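Local coordinates for aldose 1-epimerase (Caenorhabditis elegans, PDB 1LUR), which probably interconverts the alpha and beta anomers of aldose sugars, as galactose mutarotases do, at residues 77-82 with 95-100; 159-164 with 319-324; 266-271 with 332-337. One frame throughout, in Å; residues are numbered along the deposited sequence.

Interaction 1. Residues 77-82 with 95-100; sequences IKNSTL and NGPHYL
His98 and Asn79 lie side by side, their side chains pointing the same way and their ring and amide planes 24° apart. The CB of His98 starts beside the backbone, 3.6 Å from Ile77 O. With CG opposite the carbonyl carbon and next to the backbone N (chi1 -43°), the imidazole swings toward the turn at Lys78 and Asn79, and ND1 accepts the backbone N-H of Asn79 at 2.9 Å (N to ND1). The donor lies nearly in the ring plane, at its edge, and the bond is close to straight (169°). Next to it, CE1 comes 3.5 Å from Asn79 OD1, while NE2 at the far side is bonded to the hydroxyl of Thr201. Pro97 CG sits over the centre of one ring face, and with a partner on each ring nitrogen the imidazole has little room to rotate.

Ser80 adds a second polar tie: OG donates to Pro97 O at 2.9 Å from above the carbonyl plane. Beyond the histidine, Ile77 N binds Tyr99 O at 3.1 Å; the return bond, from Tyr99 N to Ile77 O, is weak. Ile77 CB and Tyr99 CB meet at 3.9 Å on the same face. This single antiparallel bridge, with both turns at one end, belongs to the two-stranded sheet 76-77/99-100 of the galactose mutarotase fold, where Arg76 probably borders the sugar pocket, as in GalM relatives.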
ATOM      1  N   ILE A  77     -10.612  11.293  -0.420  1.00 24.19           N
ATOM      2  CA  ILE A  77     -10.808  12.610   0.167  1.00 24.15           C
ATOM      3  C   ILE A  77     -12.319  12.681  -0.096  1.00 25.01           C
ATOM      4  O   ILE A  77     -12.743  12.784  -1.250  1.00 23.07           O
ATOM      5  CB  ILE A  77     -10.141  13.747  -0.629  1.00 26.00           C
ATOM      6  CG1 ILE A  77      -8.613  13.646  -0.549  1.00 24.87           C
ATOM      7  CG2 ILE A  77     -10.628  15.085  -0.087  1.00 23.50           C
ATOM      8  CD1 ILE A  77      -8.046  13.785   0.842  1.00 27.53           C
ATOM      9  N   LYS A  78     -13.119  12.605   0.964  1.00 25.39           N
ATOM     10  CA  LYS A  78     -14.573  12.645   0.836  1.00 27.64           C
ATOM     11  C   LYS A  78     -15.111  13.805   0.016  1.00 26.77           C
ATOM     12  O   LYS A  78     -14.879  14.971   0.331  1.00 26.85           O
ATOM     13  CB  LYS A  78     -15.221  12.645   2.218  1.00 28.87           C
ATOM     14  CG  LYS A  78     -16.740  12.532   2.198  1.00 31.53           C
ATOM     15  CD  LYS A  78     -17.284  12.294   3.607  1.00 34.26           C
ATOM     16  CE  LYS A  78     -18.787  12.567   3.685  1.00 37.65           C
ATOM     17  NZ  LYS A  78     -19.561  11.764   2.695  1.00 38.19           N
ATOM     18  N   ASN A  79     -15.833  13.460  -1.047  1.00 27.18           N
ATOM     19  CA  ASN A  79     -16.430  14.435  -1.951  1.00 27.19           C
ATOM     20  C   ASN A  79     -15.432  15.392  -2.592  1.00 26.79           C
ATOM     21  O   ASN A  79     -15.768  16.520  -2.952  1.00 23.62           O
ATOM     22  CB  ASN A  79     -17.538  15.210  -1.235  1.00 30.25           C
ATOM     23  CG  ASN A  79     -18.678  14.295  -0.781  1.00 33.15           C
ATOM     24  OD1 ASN A  79     -18.955  13.276  -1.416  1.00 33.98           O
ATOM     25  ND2 ASN A  79     -19.343  14.661   0.308  1.00 33.44           N
ATOM     26  N   SER A  80     -14.198  14.929  -2.747  1.00 26.21           N
ATOM     27  CA  SER A  80     -13.159  15.744  -3.358  1.00 26.80           C
ATOM     28  C   SER A  80     -13.009  17.140  -2.768  1.00 27.18           C
ATOM     29  O   SER A  80     -12.604  18.065  -3.473  1.00 25.63           O
ATOM     30  CB  SER A  80     -13.427  15.872  -4.860  1.00 26.73           C
ATOM     31  OG  SER A  80     -13.528  14.599  -5.474  1.00 30.97           O
ATOM     32  N   THR A  81     -13.333  17.293  -1.488  1.00 26.78           N
ATOM     33  CA  THR A  81     -13.218  18.590  -0.839  1.00 27.33           C
ATOM     34  C   THR A  81     -12.717  18.427   0.591  1.00 27.22           C
ATOM     35  O   THR A  81     -13.048  17.450   1.260  1.00 28.83           O
ATOM     36  CB  THR A  81     -14.568  19.313  -0.775  1.00 29.37           C
ATOM     37  OG1 THR A  81     -15.220  19.219  -2.050  1.00 33.70           O
ATOM     38  CG2 THR A  81     -14.357  20.784  -0.417  1.00 29.32           C
ATOM     39  N   LEU A  82     -11.921  19.384   1.053  1.00 24.43           N
ATOM     40  CA  LEU A  82     -11.381  19.352   2.404  1.00 26.65           C
ATOM     41  C   LEU A  82     -11.060  20.766   2.841  1.00 27.01           C
ATOM     42  O   LEU A  82     -11.032  21.689   2.026  1.00 27.10           O
ATOM     43  CB  LEU A  82     -10.109  18.490   2.469  1.00 25.90           C
ATOM     44  CG  LEU A  82      -8.871  18.937   1.683  1.00 25.24           C
ATOM     45  CD1 LEU A  82      -8.105  20.019   2.456  1.00 22.50           C
ATOM     46  CD2 LEU A  82      -7.971  17.732   1.444  1.00 22.28           C
ATOM     47  N   ASN A  95     -12.838   9.429  -8.926  1.00 35.05           N
ATOM     48  CA  ASN A  95     -13.362   8.131  -8.512  1.00 37.97           C
ATOM     49  C   ASN A  95     -14.689   8.396  -7.833  1.00 36.94           C
ATOM     50  O   ASN A  95     -14.746   8.677  -6.636  1.00 38.67           O
ATOM     51  CB  ASN A  95     -12.399   7.444  -7.538  1.00 40.00           C
ATOM     52  CG  ASN A  95     -13.000   6.200  -6.908  1.00 43.99           C
ATOM     53  OD1 ASN A  95     -13.792   6.284  -5.964  1.00 44.81           O
ATOM     54  ND2 ASN A  95     -12.637   5.037  -7.437  1.00 45.09           N
ATOM     55  N   GLY A  96     -15.766   8.300  -8.604  1.00 37.11           N
ATOM     56  CA  GLY A  96     -17.072   8.549  -8.042  1.00 34.36           C
ATOM     57  C   GLY A  96     -17.024  10.025  -7.711  1.00 34.15           C
ATOM     58  O   GLY A  96     -16.385  10.792  -8.436  1.00 35.74           O
ATOM     59  N   PRO A  97     -17.671  10.461  -6.629  1.00 32.35           N
ATOM     60  CA  PRO A  97     -17.647  11.878  -6.263  1.00 31.16           C
ATOM     61  C   PRO A  97     -16.384  12.222  -5.451  1.00 29.77           C
ATOM     62  O   PRO A  97     -16.115  13.386  -5.161  1.00 28.95           O
ATOM     63  CB  PRO A  97     -18.900  12.018  -5.422  1.00 32.41           C
ATOM     64  CG  PRO A  97     -18.914  10.714  -4.672  1.00 31.73           C
ATOM     65  CD  PRO A  97     -18.603   9.709  -5.769  1.00 32.82           C
ATOM     66  N   HIS A  98     -15.605  11.200  -5.116  1.00 28.91           N
ATOM     67  CA  HIS A  98     -14.387  11.400  -4.331  1.00 27.23           C
ATOM     68  C   HIS A  98     -13.085  11.562  -5.123  1.00 27.44           C
ATOM     69  O   HIS A  98     -13.047  11.354  -6.341  1.00 27.32           O
ATOM     70  CB  HIS A  98     -14.245  10.238  -3.343  1.00 25.57           C
ATOM     71  CG  HIS A  98     -15.528   9.855  -2.670  1.00 26.99           C
ATOM     72  ND1 HIS A  98     -16.288  10.747  -1.947  1.00 25.35           N
ATOM     73  CD2 HIS A  98     -16.185   8.671  -2.614  1.00 27.09           C
ATOM     74  CE1 HIS A  98     -17.357  10.133  -1.473  1.00 27.46           C
ATOM     75  NE2 HIS A  98     -17.319   8.872  -1.864  1.00 27.26           N
ATOM     76  N   TYR A  99     -12.022  11.937  -4.405  1.00 24.83           N
ATOM     77  CA  TYR A  99     -10.689  12.141  -4.975  1.00 24.59           C
ATOM     78  C   TYR A  99      -9.837  11.009  -4.407  1.00 25.71           C
ATOM     79  O   TYR A  99      -9.441  11.037  -3.238  1.00 24.87           O
ATOM     80  CB  TYR A  99     -10.120  13.489  -4.532  1.00 22.14           C
ATOM     81  CG  TYR A  99      -8.993  13.996  -5.396  1.00 23.53           C
ATOM     82  CD1 TYR A  99      -9.186  14.208  -6.765  1.00 20.98           C
ATOM     83  CD2 TYR A  99      -7.750  14.318  -4.848  1.00 21.14           C
ATOM     84  CE1 TYR A  99      -8.185  14.730  -7.562  1.00 22.67           C
ATOM     85  CE2 TYR A  99      -6.728  14.845  -5.647  1.00 21.99           C
ATOM     86  CZ  TYR A  99      -6.961  15.051  -7.006  1.00 23.25           C
ATOM     87  OH  TYR A  99      -5.989  15.601  -7.808  1.00 24.34           O
ATOM     88  N   LEU A 100      -9.541  10.028  -5.253  1.00 26.50           N
ATOM     89  CA  LEU A 100      -8.757   8.863  -4.865  1.00 24.35           C
ATOM     90  C   LEU A 100      -7.270   8.823  -5.200  1.00 23.80           C
ATOM     91  O   LEU A 100      -6.855   9.134  -6.312  1.00 23.59           O
ATOM     92  CB  LEU A 100      -9.424   7.619  -5.461  1.00 27.49           C
ATOM     93  CG  LEU A 100      -8.797   6.244  -5.226  1.00 27.93           C
ATOM     94  CD1 LEU A 100      -9.088   5.784  -3.815  1.00 28.01           C
ATOM     95  CD2 LEU A 100      -9.379   5.249  -6.224  1.00 32.46           C
TER

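Interaction 2. Residues 159-164 with 319-324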
ATOM      1  N   ALA A 159       9.745  12.584   3.783  1.00 26.64           N
ATOM      2  CA  ALA A 159       9.350  13.793   3.072  1.00 26.34           C
ATOM      3  C   ALA A 159       9.510  15.066   3.886  1.00 27.54           C
ATOM      4  O   ALA A 159       9.524  15.042   5.116  1.00 27.58           O
ATOM      5  CB  ALA A 159       7.898  13.674   2.590  1.00 26.89           C
ATOM      6  N   THR A 160       9.632  16.178   3.165  1.00 27.86           N
ATOM      7  CA  THR A 160       9.779  17.503   3.750  1.00 27.85           C
ATOM      8  C   THR A 160       8.986  18.442   2.843  1.00 28.65           C
ATOM      9  O   THR A 160       8.572  18.049   1.745  1.00 25.38           O
ATOM     10  CB  THR A 160      11.252  17.956   3.791  1.00 29.28           C
ATOM     11  OG1 THR A 160      11.811  17.891   2.476  1.00 29.67           O
ATOM     12  CG2 THR A 160      12.053  17.063   4.718  1.00 30.20           C
ATOM     13  N   CYS A 161       8.763  19.672   3.292  1.00 29.91           N
ATOM     14  CA  CYS A 161       8.013  20.633   2.486  1.00 30.40           C
ATOM     15  C   CYS A 161       8.464  22.068   2.741  1.00 31.98           C
ATOM     16  O   CYS A 161       9.117  22.365   3.745  1.00 30.73           O
ATOM     17  CB  CYS A 161       6.519  20.539   2.793  1.00 28.81           C
ATOM     18  SG  CYS A 161       6.098  21.157   4.445  1.00 30.90           S
ATOM     19  N   ASP A 162       8.100  22.950   1.818  1.00 32.07           N
ATOM     20  CA  ASP A 162       8.439  24.364   1.912  1.00 33.31           C
ATOM     21  C   ASP A 162       7.149  25.091   2.246  1.00 33.90           C
ATOM     22  O   ASP A 162       7.159  26.175   2.821  1.00 34.33           O
ATOM     23  CB  ASP A 162       8.981  24.878   0.577  1.00 33.55           C
ATOM     24  CG  ASP A 162      10.329  24.287   0.230  1.00 34.20           C
ATOM     25  OD1 ASP A 162      11.247  24.390   1.064  1.00 34.65           O
ATOM     26  OD2 ASP A 162      10.476  23.728  -0.877  1.00 35.40           O
ATOM     27  N   THR A 163       6.037  24.468   1.873  1.00 33.51           N
ATOM     28  CA  THR A 163       4.709  25.017   2.107  1.00 32.58           C
ATOM     29  C   THR A 163       3.855  23.951   2.800  1.00 31.02           C
ATOM     30  O   THR A 163       3.887  22.781   2.414  1.00 29.42           O
ATOM     31  CB  THR A 163       4.058  25.409   0.771  1.00 32.51           C
ATOM     32  OG1 THR A 163       4.993  26.176   0.002  1.00 36.06           O
ATOM     33  CG2 THR A 163       2.804  26.242   1.005  1.00 33.15           C
ATOM     34  N   PRO A 164       3.086  24.347   3.833  1.00 29.16           N
ATOM     35  CA  PRO A 164       2.210  23.464   4.614  1.00 27.32           C
ATOM     36  C   PRO A 164       1.177  22.743   3.758  1.00 25.85           C
ATOM     37  O   PRO A 164       0.565  23.342   2.880  1.00 24.04           O
ATOM     38  CB  PRO A 164       1.531  24.414   5.597  1.00 28.49           C
ATOM     39  CG  PRO A 164       2.455  25.574   5.684  1.00 31.32           C
ATOM     40  CD  PRO A 164       2.941  25.742   4.278  1.00 30.85           C
ATOM     41  N   VAL A 319      -2.748  14.465   9.336  1.00 23.75           N
ATOM     42  CA  VAL A 319      -1.729  14.114   8.348  1.00 22.90           C
ATOM     43  C   VAL A 319      -1.081  15.319   7.678  1.00 23.19           C
ATOM     44  O   VAL A 319      -0.566  15.229   6.569  1.00 22.04           O
ATOM     45  CB  VAL A 319      -2.267  13.144   7.251  1.00 23.72           C
ATOM     46  CG1 VAL A 319      -2.686  11.826   7.883  1.00 21.08           C
ATOM     47  CG2 VAL A 319      -3.439  13.775   6.494  1.00 24.06           C
ATOM     48  N   SER A 320      -1.086  16.456   8.359  1.00 25.06           N
ATOM     49  CA  SER A 320      -0.477  17.638   7.780  1.00 25.78           C
ATOM     50  C   SER A 320       1.039  17.466   7.821  1.00 26.32           C
ATOM     51  O   SER A 320       1.568  16.732   8.655  1.00 27.42           O
ATOM     52  CB  SER A 320      -0.875  18.891   8.568  1.00 27.11           C
ATOM     53  OG  SER A 320      -0.424  18.811   9.908  1.00 32.25           O
ATOM     54  N   LEU A 321       1.722  18.122   6.892  1.00 25.70           N
ATOM     55  CA  LEU A 321       3.177  18.085   6.791  1.00 26.30           C
ATOM     56  C   LEU A 321       3.529  19.564   6.678  1.00 27.34           C
ATOM     57  O   LEU A 321       3.180  20.212   5.689  1.00 26.49           O
ATOM     58  CB  LEU A 321       3.628  17.338   5.535  1.00 24.92           C
ATOM     59  CG  LEU A 321       5.138  17.364   5.284  1.00 26.07           C
ATOM     60  CD1 LEU A 321       5.871  16.740   6.483  1.00 25.61           C
ATOM     61  CD2 LEU A 321       5.464  16.603   4.008  1.00 26.17           C
ATOM     62  N   ARG A 322       4.209  20.093   7.695  1.00 27.27           N
ATOM     63  CA  ARG A 322       4.587  21.502   7.705  1.00 28.93           C
ATOM     64  C   ARG A 322       6.095  21.742   7.653  1.00 31.45           C
ATOM     65  O   ARG A 322       6.881  20.894   8.084  1.00 29.17           O
ATOM     66  CB  ARG A 322       3.982  22.152   8.949  1.00 28.79           C
ATOM     67  CG  ARG A 322       2.473  21.950   9.018  1.00 28.35           C
ATOM     68  CD  ARG A 322       1.859  22.402  10.333  1.00 29.26           C
ATOM     69  NE  ARG A 322       0.426  22.108  10.364  1.00 29.62           N
ATOM     70  CZ  ARG A 322      -0.503  22.797   9.702  1.00 28.71           C
ATOM     71  NH1 ARG A 322      -0.163  23.841   8.958  1.00 27.58           N
ATOM     72  NH2 ARG A 322      -1.772  22.416   9.757  1.00 27.99           N
ATOM     73  N   PRO A 323       6.509  22.907   7.123  1.00 32.62           N
ATOM     74  CA  PRO A 323       7.915  23.305   6.986  1.00 34.59           C
ATOM     75  C   PRO A 323       8.718  23.024   8.246  1.00 35.64           C
ATOM     76  O   PRO A 323       8.279  23.331   9.351  1.00 37.25           O
ATOM     77  CB  PRO A 323       7.822  24.798   6.680  1.00 33.97           C
ATOM     78  CG  PRO A 323       6.541  24.892   5.908  1.00 34.37           C
ATOM     79  CD  PRO A 323       5.618  24.012   6.722  1.00 32.93           C
ATOM     80  N   GLY A 324       9.894  22.434   8.075  1.00 37.81           N
ATOM     81  CA  GLY A 324      10.725  22.131   9.223  1.00 38.65           C
ATOM     82  C   GLY A 324      10.524  20.734   9.772  1.00 39.50           C
ATOM     83  O   GLY A 324      11.427  20.189  10.410  1.00 40.35           O
TER
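At the end of strand 152-160, where the chain leaves the large antiparallel sheet, Cys161 and Pro164 pack against the bend formed by Leu321, Arg322 and Pro323. Cys161 carries much of the contact. Its SG stands between its own backbone N and carbonyl carbon (chi1 70°), which drops the sulfur onto the backbone of the bend: it lies 3.2 Å from Pro323 N and 3.3 Å from Leu321 O. The same sulfur touches the proline ring at CD and the branch point of Leu321 at CG. Leu321 has its CG opposite the backbone N (chi1 175°), and from there CD2 reaches inward to Ala159 CB at 4.1 Å, so the leucine bridges the last residues of the strand and the loop that follows.

On the outer side the two proline rings cross at about a right angle, Pro164 CG lying 3.7 Å from Pro323 CD. Pro323 CG also presses on the backbone, 3.4 Å from Asp162 O. Weaker polar support comes from two CA-H...O contacts, one from Pro164 CA to Leu321 O and one from Pro323 CA to Cys161 O, each 3.6 Å between the named atoms. The Arg322 chain runs extended from CG to NE past Pro164, with NH1 3.8 Å from Pro164 CB, and its NH2 makes a salt bridge to Asp85. Just beyond, Leu321 pairs through its backbone with Gly165. The loop leaving inner strand 152-160 thus packs on the bend after strand 320-321, next to the small two-stranded sheet 165-166/320-321, in a galactose mutarotase-type beta-sandwich.

Interaction 3. Residues 266-271 with 332-337; sequences ELSITT and VYTFSH
Residues Glu266 to Thr270 pair with Ser336 to Val332 in a regular antiparallel ladder, the strand axes 4.7 Å apart at closest and their directions 158° apart. Glu266-Ser336, Ser268-Thr334 and Thr270-Val332 are hydrogen-bonded pairs, each with two backbone bonds; Leu267-Phe335 and Ile269-Tyr333 are the non-hydrogen-bonded pairs between them.

On the apolar face, Leu267 CD1 enters at the Tyr333 ring edge, in its plane, and lies 3.7 Å from Tyr333 CB; it also meets Phe335 CE2 at 3.8 Å. Ile269 runs alongside the tyrosine, its extended CG1 branch (chi2 175°) bringing CD1 to 3.6 Å from Tyr333 CE2. An alanine at Ile269 is likely to leave the CE2 flank of the tyrosine ring without its packing partner.

On the other face Thr270 CG2 presses tightly on Val332 CB at 3.4 Å, and Ser268 OG sits 3.2 Å from Thr334 CB. A water donates to Thr334 O at 2.6 Å and is also hydrogen-bonded to Ser336 OG.

In the nine-stranded sheet, strand 256-259 lies beyond 265-271 and strand 152-160 beyond 327-337, while Ile302 of strand 300-305 packs on Leu267 and Ile269.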
ATOM      1  N   GLU A 266       5.067 -17.420   4.075  1.00 44.54           N
ATOM      2  CA  GLU A 266       4.405 -16.557   5.037  1.00 44.70           C
ATOM      3  C   GLU A 266       4.978 -15.148   4.964  1.00 42.83           C
ATOM      4  O   GLU A 266       6.155 -14.957   4.652  1.00 42.75           O
ATOM      5  CB  GLU A 266       4.570 -17.125   6.446  1.00 47.07           C
ATOM      6  CG  GLU A 266       4.006 -16.254   7.549  1.00 50.23           C
ATOM      7  CD  GLU A 266       3.946 -16.979   8.878  1.00 53.00           C
ATOM      8  OE1 GLU A 266       3.680 -16.325   9.909  1.00 53.90           O
ATOM      9  OE2 GLU A 266       4.159 -18.211   8.889  1.00 54.97           O
ATOM     10  N   LEU A 267       4.123 -14.167   5.231  1.00 41.11           N
ATOM     11  CA  LEU A 267       4.499 -12.761   5.209  1.00 37.63           C
ATOM     12  C   LEU A 267       4.029 -12.125   6.507  1.00 36.72           C
ATOM     13  O   LEU A 267       2.864 -12.260   6.879  1.00 35.64           O
ATOM     14  CB  LEU A 267       3.832 -12.050   4.027  1.00 39.53           C
ATOM     15  CG  LEU A 267       3.759 -10.523   4.100  1.00 39.31           C
ATOM     16  CD1 LEU A 267       5.170  -9.957   4.063  1.00 41.81           C
ATOM     17  CD2 LEU A 267       2.929  -9.966   2.951  1.00 40.73           C
ATOM     18  N   SER A 268       4.936 -11.452   7.208  1.00 34.60           N
ATOM     19  CA  SER A 268       4.590 -10.798   8.461  1.00 34.51           C
ATOM     20  C   SER A 268       4.941  -9.330   8.270  1.00 33.88           C
ATOM     21  O   SER A 268       5.932  -9.003   7.615  1.00 34.05           O
ATOM     22  CB  SER A 268       5.391 -11.379   9.631  1.00 36.28           C
ATOM     23  OG  SER A 268       6.747 -10.977   9.575  1.00 42.17           O
ATOM     24  N   ILE A 269       4.133  -8.451   8.843  1.00 32.15           N
ATOM     25  CA  ILE A 269       4.372  -7.019   8.715  1.00 31.17           C
ATOM     26  C   ILE A 269       4.344  -6.239  10.021  1.00 31.86           C
ATOM     27  O   ILE A 269       3.589  -6.547  10.940  1.00 30.98           O
ATOM     28  CB  ILE A 269       3.316  -6.375   7.773  1.00 29.79           C
ATOM     29  CG1 ILE A 269       3.484  -6.917   6.356  1.00 29.63           C
ATOM     30  CG2 ILE A 269       3.434  -4.853   7.802  1.00 28.90           C
ATOM     31  CD1 ILE A 269       2.405  -6.439   5.392  1.00 32.24           C
ATOM     32  N   THR A 270       5.194  -5.224  10.088  1.00 31.93           N
ATOM     33  CA  THR A 270       5.286  -4.358  11.247  1.00 31.68           C
ATOM     34  C   THR A 270       5.413  -2.993  10.575  1.00 30.41           C
ATOM     35  O   THR A 270       6.125  -2.846   9.580  1.00 30.48           O
ATOM     36  CB  THR A 270       6.515  -4.658  12.130  1.00 34.39           C
ATOM     37  OG1 THR A 270       6.415  -3.894  13.337  1.00 39.53           O
ATOM     38  CG2 THR A 270       7.808  -4.299  11.426  1.00 34.63           C
ATOM     39  N   THR A 271       4.699  -2.004  11.083  1.00 29.20           N
ATOM     40  CA  THR A 271       4.760  -0.679  10.487  1.00 28.46           C
ATOM     41  C   THR A 271       4.540   0.417  11.503  1.00 27.87           C
ATOM     42  O   THR A 271       3.969   0.189  12.570  1.00 28.43           O
ATOM     43  CB  THR A 271       3.701  -0.536   9.365  1.00 28.06           C
ATOM     44  OG1 THR A 271       3.694   0.812   8.875  1.00 27.99           O
ATOM     45  CG2 THR A 271       2.309  -0.880   9.894  1.00 29.90           C
ATOM     46  N   VAL A 332       7.901  -2.880   7.334  1.00 26.25           N
ATOM     47  CA  VAL A 332       8.857  -3.976   7.254  1.00 25.12           C
ATOM     48  C   VAL A 332       8.145  -5.285   6.940  1.00 26.01           C
ATOM     49  O   VAL A 332       7.318  -5.747   7.725  1.00 25.90           O
ATOM     50  CB  VAL A 332       9.646  -4.139   8.574  1.00 25.95           C
ATOM     51  CG1 VAL A 332      10.695  -5.251   8.421  1.00 27.36           C
ATOM     52  CG2 VAL A 332      10.319  -2.828   8.933  1.00 26.68           C
ATOM     53  N   TYR A 333       8.449  -5.859   5.775  1.00 26.45           N
ATOM     54  CA  TYR A 333       7.845  -7.118   5.357  1.00 27.97           C
ATOM     55  C   TYR A 333       8.872  -8.221   5.585  1.00 30.68           C
ATOM     56  O   TYR A 333       9.984  -8.155   5.056  1.00 28.83           O
ATOM     57  CB  TYR A 333       7.494  -7.118   3.863  1.00 28.20           C
ATOM     58  CG  TYR A 333       6.556  -6.031   3.408  1.00 29.75           C
ATOM     59  CD1 TYR A 333       6.988  -4.712   3.302  1.00 30.49           C
ATOM     60  CD2 TYR A 333       5.240  -6.327   3.046  1.00 30.84           C
ATOM     61  CE1 TYR A 333       6.136  -3.715   2.845  1.00 33.20           C
ATOM     62  CE2 TYR A 333       4.381  -5.337   2.589  1.00 30.66           C
ATOM     63  CZ  TYR A 333       4.833  -4.037   2.490  1.00 32.42           C
ATOM     64  OH  TYR A 333       3.988  -3.050   2.035  1.00 34.79           O
ATOM     65  N   THR A 334       8.507  -9.226   6.371  1.00 31.24           N
ATOM     66  CA  THR A 334       9.422 -10.332   6.639  1.00 32.90           C
ATOM     67  C   THR A 334       8.862 -11.572   5.966  1.00 33.66           C
ATOM     68  O   THR A 334       7.710 -11.939   6.194  1.00 33.28           O
ATOM     69  CB  THR A 334       9.561 -10.619   8.147  1.00 32.86           C
ATOM     70  OG1 THR A 334      10.104  -9.471   8.808  1.00 28.25           O
ATOM     71  CG2 THR A 334      10.493 -11.805   8.375  1.00 34.83           C
ATOM     72  N   PHE A 335       9.678 -12.212   5.133  1.00 35.86           N
ATOM     73  CA  PHE A 335       9.260 -13.412   4.429  1.00 36.06           C
ATOM     74  C   PHE A 335       9.881 -14.642   5.076  1.00 37.58           C
ATOM     75  O   PHE A 335      11.069 -14.652   5.401  1.00 37.23           O
ATOM     76  CB  PHE A 335       9.659 -13.319   2.957  1.00 35.11           C
ATOM     77  CG  PHE A 335       9.114 -12.102   2.267  1.00 35.75           C
ATOM     78  CD1 PHE A 335       9.847 -10.918   2.228  1.00 34.31           C
ATOM     79  CD2 PHE A 335       7.842 -12.122   1.705  1.00 35.57           C
ATOM     80  CE1 PHE A 335       9.318  -9.771   1.644  1.00 35.28           C
ATOM     81  CE2 PHE A 335       7.301 -10.978   1.116  1.00 34.41           C
ATOM     82  CZ  PHE A 335       8.043  -9.801   1.088  1.00 34.98           C
ATOM     83  N   SER A 336       9.065 -15.672   5.272  1.00 39.03           N
ATOM     84  CA  SER A 336       9.524 -16.912   5.885  1.00 40.52           C
ATOM     85  C   SER A 336       8.655 -18.079   5.443  1.00 42.88           C
ATOM     86  O   SER A 336       7.913 -17.982   4.463  1.00 42.68           O
ATOM     87  CB  SER A 336       9.456 -16.790   7.405  1.00 39.96           C
ATOM     88  OG  SER A 336       8.109 -16.634   7.829  1.00 39.55           O
ATOM     89  N   HIS A 337       8.753 -19.188   6.170  1.00 44.90           N
ATOM     90  CA  HIS A 337       7.968 -20.370   5.850  1.00 46.43           C
ATOM     91  C   HIS A 337       7.210 -20.867   7.074  1.00 48.63           C
ATOM     92  O   HIS A 337       7.695 -20.782   8.203  1.00 48.53           O
ATOM     93  CB  HIS A 337       8.865 -21.483   5.306  1.00 45.16           C
ATOM     94  CG  HIS A 337       9.564 -21.127   4.030  1.00 43.57           C
ATOM     95  ND1 HIS A 337      10.708 -20.361   3.996  1.00 44.05           N
ATOM     96  CD2 HIS A 337       9.270 -21.421   2.741  1.00 43.40           C
ATOM     97  CE1 HIS A 337      11.090 -20.197   2.742  1.00 42.84           C
ATOM     98  NE2 HIS A 337      10.234 -20.831   1.960  1.00 41.89           N
TER
HETATM   99  O   HOH W   1       7.215 -14.042   7.676  1.00 34.20           O

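In the fold
Interactions 2 and 3 both reach the large sheet: strands 152-160 and 327-337 are neighbours in it, and the chain passes from the bend at 319-324 directly into the strand that carries 332-337. Their centres are nevertheless 31 Å apart, with nearest atoms about 13 Å apart. Interaction 1 is closer to interaction 2, the nearest atoms being about 7 Å apart; strand 81-84, which begins in its first segment, reaches Pro164 and Arg322 through Phe84. Interactions 1 and 3 lie on opposite sides of the chain's centre, 32 Å between centres. None of the three includes a bound sugar; by analogy with GalM, interaction 1, next to Arg76, probably lies beside the sugar pocket.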